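PDB 1T3Q: quinoline 2-oxidoreductase large subunit, which carries the molybdenum and pterin cytosine dinucleotide cofactor of a molybdenum hydroxylase of the xanthine dehydrogenase family and probably oxidises quinoline at carbon 2. Local coordinates for residues V71-C76 / R273-P278; V207-W212 / I218-T223; V229-A234 / N538-G543; L266-L271 / R277-I282. All blocks are in the same frame, centred on the assembly; numbering follows the deposited sequence.

Contacts 1, 2 and 4 gather on one mixed sheet and on helix 263-275, which lies against it. Contact 4 is the buried centre of that layer, where the helix meets strand 279-282 mainly through aliphatic carbon, with no polar bond between them. Contact 1 uses the end of the same helix and a strand outermost in the sheet within this chain, is also apolar, but sits at the surface. Contact 2, about 7 Å from contact 4 between centres, is a buried hairpin in which four backbone hydrogen bonds do the joining. Contact 3 shares the burial but differs in chemistry: helix 226-237 meets the remote loop 538-543 through a single hydroxyl pair, close to the second subunit.

Contact 1: V71-C76 / R273-P278; sequences VELVWC and RALGRP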
loop_
_atom_site.group_PDB
_atom_site.type_symbol
_atom_site.label_atom_id
_atom_site.label_comp_id
_atom_site.label_asym_id
_atom_site.label_seq_id
_atom_site.Cartn_x
_atom_site.Cartn_y
_atom_site.Cartn_z
ATOM N N VAL B 71 23.314 -8.916 10.388
ATOM C CA VAL B 71 23.166 -9.831 9.263
ATOM C C VAL B 71 22.160 -10.923 9.593
ATOM O O VAL B 71 22.225 -11.542 10.655
ATOM C CB VAL B 71 24.500 -10.489 8.888
ATOM C CG1 VAL B 71 24.279 -11.496 7.764
ATOM C CG2 VAL B 71 25.499 -9.424 8.458
ATOM N N GLU B 72 21.234 -11.162 8.670
ATOM C CA GLU B 72 20.200 -12.165 8.867
ATOM C C GLU B 72 20.388 -13.385 7.981
ATOM O O GLU B 72 19.851 -14.456 8.264
ATOM C CB GLU B 72 18.828 -11.549 8.587
ATOM C CG GLU B 72 18.470 -10.411 9.519
ATOM C CD GLU B 72 18.240 -10.880 10.939
ATOM O OE1 GLU B 72 18.469 -10.084 11.873
ATOM O OE2 GLU B 72 17.819 -12.041 11.124
ATOM N N LEU B 73 21.160 -13.238 6.915
ATOM C CA LEU B 73 21.333 -14.348 5.996
ATOM C C LEU B 73 22.427 -14.122 4.970
ATOM O O LEU B 73 22.670 -12.996 4.543
ATOM C CB LEU B 73 19.996 -14.600 5.285
ATOM C CG LEU B 73 19.845 -15.610 4.137
ATOM C CD1 LEU B 73 18.362 -15.823 3.870
ATOM C CD2 LEU B 73 20.543 -15.110 2.880
ATOM N N VAL B 74 23.096 -15.205 4.587
ATOM C CA VAL B 74 24.134 -15.150 3.566
ATOM C C VAL B 74 23.985 -16.411 2.716
ATOM O O VAL B 74 24.049 -17.523 3.233
ATOM C CB VAL B 74 25.551 -15.116 4.171
ATOM C CG1 VAL B 74 26.582 -15.077 3.054
ATOM C CG2 VAL B 74 25.711 -13.900 5.068
ATOM N N TRP B 75 23.770 -16.228 1.417
ATOM C CA TRP B 75 23.602 -17.351 0.497
ATOM C C TRP B 75 24.701 -17.408 -0.550
ATOM O O TRP B 75 25.225 -16.376 -0.971
ATOM C CB TRP B 75 22.271 -17.249 -0.256
ATOM C CG TRP B 75 21.053 -17.735 0.467
ATOM C CD1 TRP B 75 21.000 -18.365 1.679
ATOM C CD2 TRP B 75 19.704 -17.653 -0.002
ATOM N NE1 TRP B 75 19.697 -18.678 1.992
ATOM C CE2 TRP B 75 18.882 -18.252 0.977
ATOM C CE3 TRP B 75 19.108 -17.128 -1.159
ATOM C CZ2 TRP B 75 17.493 -18.341 0.836
ATOM C CZ3 TRP B 75 17.726 -17.217 -1.298
ATOM C CH2 TRP B 75 16.936 -17.821 -0.305
ATOM N N CYS B 76 25.048 -18.622 -0.967
ATOM C CA CYS B 76 26.031 -18.797 -2.024
ATOM C C CYS B 76 25.261 -19.495 -3.149
ATOM O O CYS B 76 24.066 -19.753 -3.012
ATOM C CB CYS B 76 27.218 -19.644 -1.549
ATOM S SG CYS B 76 26.822 -21.340 -1.095
ATOM N N ARG B 273 10.779 -14.811 1.031
ATOM C CA ARG B 273 10.036 -16.002 1.432
ATOM C C ARG B 273 10.822 -16.728 2.523
ATOM O O ARG B 273 10.254 -17.186 3.503
ATOM C CB ARG B 273 9.819 -16.939 0.242
ATOM C CG ARG B 273 8.986 -18.176 0.589
ATOM C CD ARG B 273 8.693 -19.038 -0.635
ATOM N NE ARG B 273 9.921 -19.534 -1.247
ATOM C CZ ARG B 273 9.962 -20.351 -2.295
ATOM N NH1 ARG B 273 11.131 -20.749 -2.781
ATOM N NH2 ARG B 273 8.834 -20.776 -2.852
ATOM N N ALA B 274 12.135 -16.817 2.349
ATOM C CA ALA B 274 12.987 -17.501 3.317
ATOM C C ALA B 274 13.050 -16.812 4.682
ATOM O O ALA B 274 13.059 -17.476 5.714
ATOM C CB ALA B 274 14.401 -17.649 2.749
ATOM N N LEU B 275 13.075 -15.483 4.689
ATOM C CA LEU B 275 13.180 -14.737 5.941
ATOM C C LEU B 275 11.868 -14.300 6.582
ATOM O O LEU B 275 11.844 -13.945 7.761
ATOM C CB LEU B 275 14.069 -13.504 5.730
ATOM C CG LEU B 275 15.512 -13.759 5.291
ATOM C CD1 LEU B 275 16.169 -12.446 4.874
ATOM C CD2 LEU B 275 16.288 -14.411 6.428
ATOM N N GLY B 276 10.783 -14.310 5.817
ATOM C CA GLY B 276 9.509 -13.891 6.373
ATOM C C GLY B 276 9.457 -12.390 6.605
ATOM O O GLY B 276 8.703 -11.907 7.447
ATOM N N ARG B 277 10.277 -11.650 5.869
ATOM C CA ARG B 277 10.313 -10.193 5.977
ATOM C C ARG B 277 10.601 -9.593 4.604
ATOM O O ARG B 277 11.125 -10.272 3.722
ATOM C CB ARG B 277 11.395 -9.758 6.968
ATOM C CG ARG B 277 11.108 -10.188 8.395
ATOM C CD ARG B 277 12.241 -9.837 9.324
ATOM N NE ARG B 277 12.443 -8.395 9.430
ATOM C CZ ARG B 277 13.364 -7.835 10.206
ATOM N NH1 ARG B 277 14.165 -8.599 10.943
ATOM N NH2 ARG B 277 13.488 -6.514 10.244
ATOM N N PRO B 278 10.252 -8.313 4.403
ATOM C CA PRO B 278 10.510 -7.694 3.101
ATOM C C PRO B 278 12.009 -7.613 2.835
ATOM O O PRO B 278 12.805 -7.422 3.758
ATOM C CB PRO B 278 9.879 -6.302 3.240
ATOM C CG PRO B 278 8.831 -6.494 4.271
ATOM C CD PRO B 278 9.516 -7.389 5.280
#
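Strand 71-76, outermost of its mixed sheet within the chain, meets the C-terminal end of helix 263-275, an alpha/beta packing at the protein surface. Leu73 and Leu275 carry it, their side chains passing each other at a slant: Leu73 CD1 touches Leu275 CD2 at 3.6 Å, and the same CD2 lies 3.9 Å from Leu73 CB. Leu73 holds CG anti to its N (chi1 174°), which carries CD1 toward the helix while CD2 sits over one face of the Trp75 ring, toward its rim. That ring meets the residue before Leu275 with its benzene part, Trp75 CZ2 lying 3.7 Å from Ala274 CB. Glu72 and Leu73 both face Val120, a classic beta bulge that brings their two side chains toward the helix end. Leu275 also packs on Val120 and Leu43 of the neighbouring strands. Cutting Leu275 back to alanine would probably open a gap under Leu73 and leave its CD1 without its main partner across the contact. Gly276 then ends the helix with positive phi. The closest side-chain contacts are hydrocarbon on hydrocarbon, a fit of apolar groups at a partly exposed edge; Glu72 OE1 and Arg277 NH1, opposite in charge, remain 4.6 Å apart.

Contact 2: V207-W212 / I218-T223; sequences VAQYEW and ILWTAT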
loop_
_atom_site.group_PDB
_atom_site.type_symbol
_atom_site.label_atom_id
_atom_site.label_comp_id
_atom_site.label_asym_id
_atom_site.label_seq_id
_atom_site.Cartn_x
_atom_site.Cartn_y
_atom_site.Cartn_z
ATOM N N VAL B 207 11.740 -4.789 -4.515
ATOM C CA VAL B 207 11.461 -5.087 -3.118
ATOM C C VAL B 207 10.392 -6.168 -3.104
ATOM O O VAL B 207 9.339 -6.014 -3.725
ATOM C CB VAL B 207 10.917 -3.846 -2.359
ATOM C CG1 VAL B 207 10.661 -4.196 -0.900
ATOM C CG2 VAL B 207 11.911 -2.699 -2.455
ATOM N N ALA B 208 10.667 -7.266 -2.409
ATOM C CA ALA B 208 9.713 -8.360 -2.327
ATOM C C ALA B 208 9.155 -8.497 -0.917
ATOM O O ALA B 208 9.861 -8.291 0.066
ATOM C CB ALA B 208 10.380 -9.671 -2.751
ATOM N N GLN B 209 7.879 -8.838 -0.830
ATOM C CA GLN B 209 7.234 -9.034 0.451
ATOM C C GLN B 209 6.428 -10.319 0.376
ATOM O O GLN B 209 5.388 -10.378 -0.290
ATOM C CB GLN B 209 6.307 -7.864 0.788
ATOM C CG GLN B 209 5.643 -7.990 2.158
ATOM C CD GLN B 209 4.780 -6.789 2.496
ATOM O OE1 GLN B 209 4.961 -6.151 3.535
ATOM N NE2 GLN B 209 3.836 -6.476 1.619
ATOM N N TYR B 210 6.929 -11.355 1.040
ATOM C CA TYR B 210 6.242 -12.636 1.063
ATOM C C TYR B 210 5.550 -12.780 2.406
ATOM O O TYR B 210 6.160 -12.554 3.452
ATOM C CB TYR B 210 7.227 -13.789 0.878
ATOM C CG TYR B 210 6.528 -15.117 0.781
ATOM C CD1 TYR B 210 5.983 -15.547 -0.424
ATOM C CD2 TYR B 210 6.358 -15.921 1.909
ATOM C CE1 TYR B 210 5.280 -16.749 -0.510
ATOM C CE2 TYR B 210 5.657 -17.124 1.837
ATOM C CZ TYR B 210 5.121 -17.530 0.622
ATOM O OH TYR B 210 4.415 -18.710 0.541
ATOM N N GLU B 211 4.275 -13.150 2.374
ATOM C CA GLU B 211 3.489 -13.325 3.588
ATOM C C GLU B 211 3.088 -14.793 3.724
ATOM O O GLU B 211 2.234 -15.279 2.988
ATOM C CB GLU B 211 2.241 -12.445 3.533
ATOM C CG GLU B 211 1.333 -12.627 4.730
ATOM C CD GLU B 211 2.055 -12.370 6.038
ATOM O OE1 GLU B 211 1.808 -13.116 7.008
ATOM O OE2 GLU B 211 2.871 -11.422 6.095
ATOM N N TRP B 212 3.697 -15.493 4.677
ATOM C CA TRP B 212 3.408 -16.911 4.845
ATOM C C TRP B 212 1.985 -17.240 5.269
ATOM O O TRP B 212 1.479 -18.305 4.931
ATOM C CB TRP B 212 4.395 -17.562 5.826
ATOM C CG TRP B 212 4.170 -17.251 7.273
ATOM C CD1 TRP B 212 4.716 -16.224 7.991
ATOM C CD2 TRP B 212 3.373 -18.006 8.195
ATOM N NE1 TRP B 212 4.314 -16.298 9.305
ATOM C CE2 TRP B 212 3.488 -17.381 9.458
ATOM C CE3 TRP B 212 2.573 -19.151 8.077
ATOM C CZ2 TRP B 212 2.835 -17.864 10.596
ATOM C CZ3 TRP B 212 1.921 -19.633 9.209
ATOM C CH2 TRP B 212 2.059 -18.989 10.453
ATOM N N ILE B 218 4.226 -10.153 -3.010
ATOM C CA ILE B 218 4.092 -8.884 -3.716
ATOM C C ILE B 218 5.518 -8.495 -4.076
ATOM O O ILE B 218 6.387 -8.436 -3.206
ATOM C CB ILE B 218 3.502 -7.758 -2.835
ATOM C CG1 ILE B 218 2.070 -8.097 -2.420
ATOM C CG2 ILE B 218 3.514 -6.438 -3.612
ATOM C CD1 ILE B 218 1.430 -7.034 -1.533
ATOM N N LEU B 219 5.763 -8.264 -5.356
ATOM C CA LEU B 219 7.076 -7.857 -5.814
ATOM C C LEU B 219 6.993 -6.485 -6.456
ATOM O O LEU B 219 6.364 -6.322 -7.508
ATOM C CB LEU B 219 7.634 -8.846 -6.842
ATOM C CG LEU B 219 8.933 -8.401 -7.533
ATOM C CD1 LEU B 219 10.055 -8.267 -6.509
ATOM C CD2 LEU B 219 9.316 -9.418 -8.605
ATOM N N TRP B 220 7.604 -5.500 -5.808
ATOM C CA TRP B 220 7.662 -4.145 -6.345
ATOM C C TRP B 220 8.940 -4.142 -7.167
ATOM O O TRP B 220 9.988 -4.543 -6.675
ATOM C CB TRP B 220 7.814 -3.114 -5.228
ATOM C CG TRP B 220 6.570 -2.795 -4.478
ATOM C CD1 TRP B 220 5.704 -1.764 -4.723
ATOM C CD2 TRP B 220 6.079 -3.469 -3.318
ATOM N NE1 TRP B 220 4.708 -1.754 -3.775
ATOM C CE2 TRP B 220 4.915 -2.789 -2.901
ATOM C CE3 TRP B 220 6.513 -4.582 -2.586
ATOM C CZ2 TRP B 220 4.175 -3.184 -1.780
ATOM C CZ3 TRP B 220 5.778 -4.977 -1.470
ATOM C CH2 TRP B 220 4.621 -4.278 -1.077
ATOM N N THR B 221 8.864 -3.731 -8.424
ATOM C CA THR B 221 10.068 -3.694 -9.236
ATOM C C THR B 221 9.995 -2.632 -10.319
ATOM O O THR B 221 8.939 -2.410 -10.906
ATOM C CB THR B 221 10.366 -5.074 -9.885
ATOM O OG1 THR B 221 11.468 -4.940 -10.788
ATOM C CG2 THR B 221 9.155 -5.610 -10.639
ATOM N N ALA B 222 11.121 -1.964 -10.555
ATOM C CA ALA B 222 11.204 -0.929 -11.580
ATOM C C ALA B 222 11.350 -1.655 -12.916
ATOM O O ALA B 222 12.452 -1.788 -13.450
ATOM C CB ALA B 222 12.409 -0.038 -11.329
ATOM N N THR B 223 10.229 -2.124 -13.444
ATOM C CA THR B 223 10.240 -2.866 -14.696
ATOM C C THR B 223 9.327 -2.272 -15.758
ATOM O O THR B 223 8.376 -1.545 -15.453
ATOM C CB THR B 223 9.814 -4.334 -14.453
ATOM O OG1 THR B 223 9.860 -5.060 -15.686
ATOM C CG2 THR B 223 8.385 -4.390 -13.904
#
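Gln209 and Trp220 lie side by side and point the same way from neighbouring strands, with the amide plane turned 64° from the indole. The glutamine reaches the rim of the ring by two points: CB lies 3.7 Å from Trp220 CZ3, in the ring plane, and NE2 lies 3.6 Å from Trp220 CH2. The extended chain, CG anti to the backbone N (chi1 -178°), places NE2 beside the benzene edge. Val207 O approaches the same rim in plane, 3.4 Å from Trp220 CE3, while Ile218 CG2 covers one face of the indole, offset from its middle. Val207, Gln209, Ile218 and Trp220 thus share one side of the sheet, where Leu39 packs on both Val207 and Trp220. On the other side Ala208 CB meets Leu219 CD1 at 4.0 Å, and both residues pack on Val268 of helix 263-275. Beneath the side chains, Val207 and Trp220 exchange two backbone hydrogen bonds, Val207 N to Trp220 O and Trp220 N to Val207 O, both 2.8 Å. Gln209 and Ile218 form a second such pair, Gln209 N to Ile218 O being 2.8 Å, and the non-hydrogen-bonded pair Ala208-Leu219 stands between them. Val207 O also accepts a CA-H...O contact from Leu219. This alternation is that of a regular antiparallel beta hairpin, strands 205-211 and 216-221, set within a mixed sheet with a helix layer on the alanine-leucine side.

Contact 3: V229-A234 / N538-G543; sequences VRTMVA and NTYGFG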
loop_
_atom_site.group_PDB
_atom_site.type_symbol
_atom_site.label_atom_id
_atom_site.label_comp_id
_atom_site.label_asym_id
_atom_site.label_seq_id
_atom_site.Cartn_x
_atom_site.Cartn_y
_atom_site.Cartn_z
ATOM N N VAL B 229 7.277 -10.354 -15.670
ATOM C CA VAL B 229 8.004 -10.665 -14.445
ATOM C C VAL B 229 7.196 -11.598 -13.546
ATOM O O VAL B 229 7.730 -12.573 -13.011
ATOM C CB VAL B 229 8.359 -9.372 -13.671
ATOM C CG1 VAL B 229 8.998 -9.713 -12.327
ATOM C CG2 VAL B 229 9.315 -8.529 -14.500
ATOM N N ARG B 230 5.912 -11.300 -13.381
ATOM C CA ARG B 230 5.044 -12.123 -12.546
ATOM C C ARG B 230 5.042 -13.579 -13.015
ATOM O O ARG B 230 5.228 -14.498 -12.217
ATOM C CB ARG B 230 3.614 -11.573 -12.568
ATOM C CG ARG B 230 2.581 -12.458 -11.857
ATOM C CD ARG B 230 1.221 -11.801 -11.881
ATOM N NE ARG B 230 0.153 -12.624 -11.305
ATOM C CZ ARG B 230 -0.825 -13.185 -12.012
ATOM N NH1 ARG B 230 -1.760 -13.905 -11.404
ATOM N NH2 ARG B 230 -0.867 -13.034 -13.330
ATOM N N THR B 231 4.833 -13.783 -14.311
ATOM C CA THR B 231 4.806 -15.131 -14.872
ATOM C C THR B 231 6.151 -15.845 -14.736
ATOM O O THR B 231 6.190 -17.042 -14.440
ATOM C CB THR B 231 4.412 -15.100 -16.364
ATOM O OG1 THR B 231 3.177 -14.391 -16.518
ATOM C CG2 THR B 231 4.237 -16.520 -16.895
ATOM N N MET B 232 7.252 -15.125 -14.944
ATOM C CA MET B 232 8.568 -15.743 -14.842
ATOM C C MET B 232 8.950 -16.082 -13.404
ATOM O O MET B 232 9.619 -17.090 -13.161
ATOM C CB MET B 232 9.646 -14.856 -15.479
ATOM C CG MET B 232 9.464 -14.633 -16.982
ATOM S SD MET B 232 9.205 -16.162 -17.933
ATOM C CE MET B 232 7.476 -16.112 -18.101
ATOM N N VAL B 233 8.543 -15.249 -12.451
ATOM C CA VAL B 233 8.844 -15.546 -11.056
ATOM C C VAL B 233 8.104 -16.832 -10.692
ATOM O O VAL B 233 8.651 -17.718 -10.027
ATOM C CB VAL B 233 8.377 -14.422 -10.108
ATOM C CG1 VAL B 233 8.461 -14.891 -8.657
ATOM C CG2 VAL B 233 9.250 -13.193 -10.301
ATOM N N ALA B 234 6.857 -16.932 -11.145
ATOM C CA ALA B 234 6.041 -18.108 -10.868
ATOM C C ALA B 234 6.714 -19.371 -11.400
ATOM O O ALA B 234 6.801 -20.380 -10.700
ATOM C CB ALA B 234 4.665 -17.951 -11.497
ATOM N N ASN B 538 -5.062 -6.890 -12.395
ATOM C CA ASN B 538 -5.998 -6.915 -13.517
ATOM C C ASN B 538 -5.281 -6.566 -14.817
ATOM O O ASN B 538 -4.354 -5.752 -14.830
ATOM C CB ASN B 538 -7.166 -5.951 -13.269
ATOM C CG ASN B 538 -8.010 -6.356 -12.062
ATOM O OD1 ASN B 538 -7.697 -6.012 -10.917
ATOM N ND2 ASN B 538 -9.073 -7.109 -12.315
ATOM N N THR B 539 -5.750 -7.185 -15.899
ATOM C CA THR B 539 -5.212 -7.074 -17.255
ATOM C C THR B 539 -3.909 -7.863 -17.321
ATOM O O THR B 539 -3.374 -8.277 -16.295
ATOM C CB THR B 539 -4.946 -5.602 -17.735
ATOM O OG1 THR B 539 -3.766 -5.075 -17.115
ATOM C CG2 THR B 539 -6.138 -4.712 -17.435
ATOM N N TYR B 540 -3.419 -8.088 -18.532
ATOM C CA TYR B 540 -2.184 -8.832 -18.736
ATOM C C TYR B 540 -1.555 -8.388 -20.041
ATOM O O TYR B 540 -2.226 -8.351 -21.077
ATOM C CB TYR B 540 -2.479 -10.336 -18.790
ATOM C CG TYR B 540 -1.236 -11.194 -18.801
ATOM C CD1 TYR B 540 -0.483 -11.355 -19.961
ATOM C CD2 TYR B 540 -0.793 -11.815 -17.634
ATOM C CE1 TYR B 540 0.687 -12.117 -19.961
ATOM C CE2 TYR B 540 0.375 -12.573 -17.622
ATOM C CZ TYR B 540 1.108 -12.718 -18.783
ATOM O OH TYR B 540 2.277 -13.441 -18.760
ATOM N N GLY B 541 -0.272 -8.051 -20.005
ATOM C CA GLY B 541 0.382 -7.605 -21.221
ATOM C C GLY B 541 1.891 -7.705 -21.191
ATOM O O GLY B 541 2.494 -7.847 -20.130
ATOM N N PHE B 542 2.503 -7.622 -22.364
ATOM C CA PHE B 542 3.949 -7.718 -22.479
ATOM C C PHE B 542 4.689 -6.456 -22.028
ATOM O O PHE B 542 5.908 -6.470 -21.881
ATOM C CB PHE B 542 4.326 -8.077 -23.921
ATOM C CG PHE B 542 4.230 -9.552 -24.227
ATOM C CD1 PHE B 542 3.115 -10.293 -23.834
ATOM C CD2 PHE B 542 5.262 -10.205 -24.901
ATOM C CE1 PHE B 542 3.031 -11.661 -24.105
ATOM C CE2 PHE B 542 5.186 -11.579 -25.179
ATOM C CZ PHE B 542 4.069 -12.306 -24.779
ATOM N N GLY B 543 3.955 -5.367 -21.811
ATOM C CA GLY B 543 4.590 -4.141 -21.360
ATOM C C GLY B 543 5.017 -3.181 -22.454
ATOM O O GLY B 543 4.643 -3.332 -23.616
#
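Thr231 OG1 and Tyr540 OH form the tight point of this contact, a 2.6 Å hydrogen bond in which the phenol is the donor. The two side chains cross at about a right angle, and the threonine oxygen comes to the edge of the tyrosine ring, in its plane. Tyr540 extends with CG opposite its own N (chi1 -172°), which sends the hydroxyl from the loop across to the helix. The backbones stay well apart, Arg230 CA lying 10.1 Å from Tyr540 CA. Thr231 OG1 is held further by Ser227 O, one turn earlier, and by Glu241 OE1, so a buried hydroxyl has three polar partners.

The rest of the interface is loose. Arg230 NH2 comes only to 4.5 Å from Tyr540 CD2, the guanidinium edge turned to the ring edge without close contact. The arginine is committed elsewhere: its NE bonds to Ile244 O, and its NH1 forms a salt bridge with Asp492 of the second subunit. This side does not open to solvent, since all three touching residues are buried, and Tyr610 of the second subunit makes an edge-to-face contact with the Tyr540 ring. Here a long loop before helix 549-576, in one molybdopterin-binding family region, is fastened to helix 226-237 in the other by a tyrosine-threonine hydroxyl bond, beside the interface of the two large subunits.

Contact 4: L266-L271 / R277-I282; sequences LLVCLL and RPVRWI
Helix 263-275 and strand 279-282 form a helix-turn-strand unit of the alpha/beta layer: the chain leaves the helix, turns, and runs back beneath it at 160° as a strand of the mixed sheet, with the two axes 8.1 Å apart. Val268 faces the strand from the helix. Its CG1 lies 3.5 Å from Trp281 CB, the two side chains crossing at about a right angle, and 4.2 Å from Val279 CG1. Trp281 meets the helix segment only through this base of its side chain; the far end leads away from it, and the residue packs on Val45 and Ala206. One turn on, Leu271 CB touches Val279 CG2 at 3.9 Å, again nearly at right angles, and lies 4.1 Å from Val279 CG1. Val279 places CG1 anti to its N (chi1 178°), leaving CG2 beside that N; Val279 CG2 also lies 3.8 Å from Leu271 C. Both branches are therefore used against the helix. With an alanine here both methyls are gone, which is likely to leave a gap facing Leu271 and Val268 CG1. The backbone of Val279 is hydrogen-bonded to Ala208, which ties it to strand 205-211. Bonded polar groups thus run between the strands, while helix and strand meet through aliphatic groups packed on one another and on backbone atoms such as Val279 O, a buried apolar join, consistent with hold by fit rather than by polar bonds.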
loop_
_atom_site.group_PDB
_atom_site.type_symbol
_atom_site.label_atom_id
_atom_site.label_comp_id
_atom_site.label_asym_id
_atom_site.label_seq_id
_atom_site.Cartn_x
_atom_site.Cartn_y
_atom_site.Cartn_z
ATOM N N LEU B 266 14.300 -12.252 -8.912
ATOM C CA LEU B 266 13.937 -13.561 -8.408
ATOM C C LEU B 266 14.514 -13.714 -7.011
ATOM O O LEU B 266 13.837 -14.196 -6.106
ATOM C CB LEU B 266 14.481 -14.664 -9.323
ATOM C CG LEU B 266 13.960 -14.653 -10.764
ATOM C CD1 LEU B 266 14.540 -15.842 -11.522
ATOM C CD2 LEU B 266 12.449 -14.715 -10.763
ATOM N N LEU B 267 15.756 -13.275 -6.837
ATOM C CA LEU B 267 16.419 -13.398 -5.548
ATOM C C LEU B 267 15.676 -12.736 -4.403
ATOM O O LEU B 267 15.522 -13.343 -3.346
ATOM C CB LEU B 267 17.851 -12.870 -5.629
ATOM C CG LEU B 267 18.824 -13.761 -6.412
ATOM C CD1 LEU B 267 20.125 -13.021 -6.648
ATOM C CD2 LEU B 267 19.073 -15.069 -5.638
ATOM N N VAL B 268 15.199 -11.504 -4.584
ATOM C CA VAL B 268 14.491 -10.872 -3.476
ATOM C C VAL B 268 13.237 -11.645 -3.090
ATOM O O VAL B 268 12.880 -11.702 -1.915
ATOM C CB VAL B 268 14.134 -9.390 -3.765
ATOM C CG1 VAL B 268 15.414 -8.566 -3.821
ATOM C CG2 VAL B 268 13.362 -9.272 -5.073
ATOM N N CYS B 269 12.575 -12.258 -4.069
ATOM C CA CYS B 269 11.377 -13.038 -3.774
ATOM C C CYS B 269 11.761 -14.260 -2.952
ATOM O O CYS B 269 11.103 -14.591 -1.965
ATOM C CB CYS B 269 10.692 -13.489 -5.066
ATOM S SG CYS B 269 10.007 -12.126 -6.040
ATOM N N LEU B 270 12.833 -14.929 -3.368
ATOM C CA LEU B 270 13.306 -16.112 -2.664
ATOM C C LEU B 270 13.758 -15.744 -1.256
ATOM O O LEU B 270 13.466 -16.450 -0.297
ATOM C CB LEU B 270 14.467 -16.753 -3.432
ATOM C CG LEU B 270 14.122 -17.373 -4.790
ATOM C CD1 LEU B 270 15.386 -17.872 -5.462
ATOM C CD2 LEU B 270 13.134 -18.517 -4.600
ATOM N N LEU B 271 14.462 -14.625 -1.140
ATOM C CA LEU B 271 14.962 -14.165 0.147
ATOM C C LEU B 271 13.843 -13.762 1.098
ATOM O O LEU B 271 13.873 -14.105 2.283
ATOM C CB LEU B 271 15.930 -12.998 -0.059
ATOM C CG LEU B 271 17.270 -13.371 -0.702
ATOM C CD1 LEU B 271 17.994 -12.119 -1.181
ATOM C CD2 LEU B 271 18.122 -14.142 0.313
ATOM N N ARG B 277 10.277 -11.650 5.869
ATOM C CA ARG B 277 10.313 -10.193 5.977
ATOM C C ARG B 277 10.601 -9.593 4.604
ATOM O O ARG B 277 11.125 -10.272 3.722
ATOM C CB ARG B 277 11.395 -9.758 6.968
ATOM C CG ARG B 277 11.108 -10.188 8.395
ATOM C CD ARG B 277 12.241 -9.837 9.324
ATOM N NE ARG B 277 12.443 -8.395 9.430
ATOM C CZ ARG B 277 13.364 -7.835 10.206
ATOM N NH1 ARG B 277 14.165 -8.599 10.943
ATOM N NH2 ARG B 277 13.488 -6.514 10.244
ATOM N N PRO B 278 10.252 -8.313 4.403
ATOM C CA PRO B 278 10.510 -7.694 3.101
ATOM C C PRO B 278 12.009 -7.613 2.835
ATOM O O PRO B 278 12.805 -7.422 3.758
ATOM C CB PRO B 278 9.879 -6.302 3.240
ATOM C CG PRO B 278 8.831 -6.494 4.271
ATOM C CD PRO B 278 9.516 -7.389 5.280
ATOM N N VAL B 279 12.393 -7.771 1.575
ATOM C CA VAL B 279 13.799 -7.696 1.194
ATOM C C VAL B 279 13.950 -6.695 0.061
ATOM O O VAL B 279 13.359 -6.851 -1.012
ATOM C CB VAL B 279 14.338 -9.064 0.741
ATOM C CG1 VAL B 279 15.789 -8.927 0.303
ATOM C CG2 VAL B 279 14.208 -10.070 1.877
ATOM N N ARG B 280 14.757 -5.673 0.317
ATOM C CA ARG B 280 14.994 -4.590 -0.621
ATOM C C ARG B 280 16.330 -4.673 -1.347
ATOM O O ARG B 280 17.383 -4.836 -0.724
ATOM C CB ARG B 280 14.905 -3.263 0.144
ATOM C CG ARG B 280 15.256 -1.986 -0.621
ATOM C CD ARG B 280 15.073 -0.826 0.353
ATOM N NE ARG B 280 15.140 0.512 -0.223
ATOM C CZ ARG B 280 16.258 1.209 -0.382
ATOM N NH1 ARG B 280 16.208 2.425 -0.902
ATOM N NH2 ARG B 280 17.427 0.691 -0.029
ATOM N N TRP B 281 16.266 -4.560 -2.672
ATOM C CA TRP B 281 17.450 -4.562 -3.522
ATOM C C TRP B 281 17.473 -3.281 -4.349
ATOM O O TRP B 281 16.660 -3.112 -5.256
ATOM C CB TRP B 281 17.442 -5.754 -4.486
ATOM C CG TRP B 281 18.405 -5.601 -5.647
ATOM C CD1 TRP B 281 19.763 -5.473 -5.577
ATOM C CD2 TRP B 281 18.072 -5.560 -7.045
ATOM N NE1 TRP B 281 20.297 -5.354 -6.839
ATOM C CE2 TRP B 281 19.283 -5.404 -7.759
ATOM C CE3 TRP B 281 16.869 -5.643 -7.761
ATOM C CZ2 TRP B 281 19.328 -5.330 -9.158
ATOM C CZ3 TRP B 281 16.911 -5.570 -9.153
ATOM C CH2 TRP B 281 18.136 -5.415 -9.837
ATOM N N ILE B 282 18.391 -2.379 -4.018
ATOM C CA ILE B 282 18.559 -1.133 -4.760
ATOM C C ILE B 282 20.043 -1.116 -5.105
ATOM O O ILE B 282 20.891 -0.902 -4.238
ATOM C CB ILE B 282 18.214 0.107 -3.897
ATOM C CG1 ILE B 282 16.749 0.054 -3.458
ATOM C CG2 ILE B 282 18.500 1.379 -4.687
ATOM C CD1 ILE B 282 15.744 0.134 -4.606
#